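Local coordinates for protein anaphase-promoting complex subunit CUT9 (Schizosaccharomyces pombe, PDB 2XPI) that forms part of the anaphase-promoting complex/cyclosome, the E3 ubiquitin-protein ligase that controls progression through mitosis and G1, at residues I322-I327 with Y342-A347. Sequence-based numbering, arbitrary orientation.
Sequences IDVLAI and YPLHLA
Leu325 and His345 are where segments 322-327 and 342-347 come nearest, backbone to backbone, CA to CA 6.4 Å, and no hydrogen bond links the two segments. The closest approach is made by one methyl: Leu325 CD2 lies 3.5 Å from His345 CD2 and sits obliquely to the imidazole, with NE2 of the same ring a little farther from the methyl at 3.9 Å. The two side chains cross at about a right angle. A chi1 of -171° sets CG of His345 trans to the backbone N, and the ring reaches across helix 321-334, where it also packs on Thr328, Thr329 and Leu332. The next residue pair meets more loosely. Val324 points its CG1 at the backbone of the partner helix, 4.1 Å from Leu344 O, and the same methyl stands 4.5 Å from Leu344 CG; Leu344 O accepts a hydrogen bond from Ser348 OG, one turn on. This is the seam between consecutive tetratricopeptide repeats: helix 321-334 belongs to TPR 7, and helix 342-352 belongs to TPR 8. Helix 305-317 closes one side of it, Leu315 meeting Val324 while Phe316 meets Leu344. His345 also packs on Ile361 of helix 355-368, and Leu344 touches a modified side chain of another protein's chain, probably the N-terminal acetyl-methionine of hcn1, which TPR 8 helps to bind.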
loop_
_atom_site.group_PDB
_atom_site.type_symbol
_atom_site.label_atom_id
_atom_site.label_comp_id
_atom_site.label_asym_id
_atom_site.label_seq_id
_atom_site.Cartn_x
_atom_site.Cartn_y
_atom_site.Cartn_z
ATOM N N ILE A 322 -10.021 39.119 0.935
ATOM C CA ILE A 322 -11.395 38.696 0.675
ATOM C C ILE A 322 -11.422 38.049 -0.691
ATOM O O ILE A 322 -12.083 37.027 -0.909
ATOM C CB ILE A 322 -12.363 39.891 0.642
ATOM C CG1 ILE A 322 -12.306 40.681 1.951
ATOM C CG2 ILE A 322 -13.791 39.438 0.361
ATOM C CD1 ILE A 322 -13.000 42.030 1.853
ATOM N N ASP A 323 -10.689 38.645 -1.623
ATOM C CA ASP A 323 -10.595 38.079 -2.960
ATOM C C ASP A 323 -10.007 36.673 -2.941
ATOM O O ASP A 323 -10.570 35.764 -3.558
ATOM C CB ASP A 323 -9.815 39.001 -3.891
ATOM C CG ASP A 323 -10.557 40.293 -4.166
ATOM O OD1 ASP A 323 -11.788 40.318 -3.922
ATOM O OD2 ASP A 323 -9.922 41.281 -4.608
ATOM N N VAL A 324 -8.890 36.502 -2.230
ATOM C CA VAL A 324 -8.282 35.194 -2.047
ATOM C C VAL A 324 -9.299 34.174 -1.518
ATOM O O VAL A 324 -9.329 33.050 -1.984
ATOM C CB VAL A 324 -7.055 35.234 -1.086
ATOM C CG1 VAL A 324 -6.488 33.834 -0.866
ATOM C CG2 VAL A 324 -5.980 36.174 -1.599
ATOM N N LEU A 325 -10.132 34.565 -0.557
ATOM C CA LEU A 325 -11.132 33.649 0.003
ATOM C C LEU A 325 -12.291 33.318 -0.964
ATOM O O LEU A 325 -12.766 32.170 -1.026
ATOM C CB LEU A 325 -11.674 34.174 1.333
ATOM C CG LEU A 325 -10.738 33.941 2.519
ATOM C CD1 LEU A 325 -11.211 34.690 3.784
ATOM C CD2 LEU A 325 -10.572 32.458 2.776
ATOM N N ALA A 326 -12.748 34.308 -1.715
ATOM C CA ALA A 326 -13.742 34.023 -2.739
ATOM C C ALA A 326 -13.249 32.883 -3.643
ATOM O O ALA A 326 -13.975 31.917 -3.883
ATOM C CB ALA A 326 -14.036 35.254 -3.547
ATOM N N ILE A 327 -12.013 32.990 -4.124
ATOM C CA ILE A 327 -11.483 32.032 -5.082
ATOM C C ILE A 327 -11.268 30.695 -4.418
ATOM O O ILE A 327 -11.612 29.629 -4.954
ATOM C CB ILE A 327 -10.122 32.489 -5.634
ATOM C CG1 ILE A 327 -10.313 33.456 -6.791
ATOM C CG2 ILE A 327 -9.309 31.314 -6.144
ATOM C CD1 ILE A 327 -9.011 34.067 -7.226
ATOM N N TYR A 342 -4.993 24.737 0.750
ATOM C CA TYR A 342 -5.097 25.064 2.173
ATOM C C TYR A 342 -4.172 26.156 2.755
ATOM O O TYR A 342 -4.634 27.013 3.497
ATOM C CB TYR A 342 -5.128 23.802 3.043
ATOM C CG TYR A 342 -6.497 23.182 3.076
ATOM C CD1 TYR A 342 -7.525 23.809 3.730
ATOM C CD2 TYR A 342 -6.770 21.985 2.426
ATOM C CE1 TYR A 342 -8.786 23.270 3.760
ATOM C CE2 TYR A 342 -8.032 21.436 2.444
ATOM C CZ TYR A 342 -9.032 22.084 3.119
ATOM O OH TYR A 342 -10.307 21.571 3.171
ATOM N N PRO A 343 -2.874 26.140 2.433
ATOM C CA PRO A 343 -2.060 27.223 3.009
ATOM C C PRO A 343 -2.602 28.643 2.749
ATOM O O PRO A 343 -2.664 29.469 3.683
ATOM C CB PRO A 343 -0.715 27.031 2.330
ATOM C CG PRO A 343 -0.647 25.517 2.109
ATOM C CD PRO A 343 -2.053 25.102 1.777
ATOM N N LEU A 344 -2.992 28.914 1.506
ATOM C CA LEU A 344 -3.552 30.205 1.128
ATOM C C LEU A 344 -4.877 30.452 1.846
ATOM O O LEU A 344 -5.178 31.563 2.311
ATOM C CB LEU A 344 -3.798 30.242 -0.381
ATOM C CG LEU A 344 -2.960 31.151 -1.277
ATOM C CD1 LEU A 344 -2.229 32.242 -0.467
ATOM C CD2 LEU A 344 -1.979 30.328 -2.090
ATOM N N HIS A 345 -5.682 29.405 1.902
ATOM C CA HIS A 345 -6.984 29.483 2.511
ATOM C C HIS A 345 -6.858 29.707 4.030
ATOM O O HIS A 345 -7.460 30.626 4.600
ATOM C CB HIS A 345 -7.721 28.187 2.215
ATOM C CG HIS A 345 -9.155 28.223 2.603
ATOM N ND1 HIS A 345 -9.689 27.381 3.549
ATOM C CD2 HIS A 345 -10.162 29.029 2.201
ATOM C CE1 HIS A 345 -10.975 27.656 3.701
ATOM N NE2 HIS A 345 -11.286 28.652 2.894
ATOM N N LEU A 346 -6.077 28.846 4.675
ATOM C CA LEU A 346 -5.802 28.959 6.096
ATOM C C LEU A 346 -5.253 30.342 6.465
ATOM O O LEU A 346 -5.764 31.009 7.385
ATOM C CB LEU A 346 -4.799 27.891 6.517
ATOM C CG LEU A 346 -5.346 26.564 7.035
ATOM C CD1 LEU A 346 -6.844 26.562 7.111
ATOM C CD2 LEU A 346 -4.855 25.419 6.175
ATOM N N ALA A 347 -4.204 30.762 5.762
ATOM C CA ALA A 347 -3.536 32.008 6.104
ATOM C C ALA A 347 -4.484 33.200 5.937
ATOM O O ALA A 347 -4.450 34.144 6.726
ATOM C CB ALA A 347 -2.286 32.177 5.283
#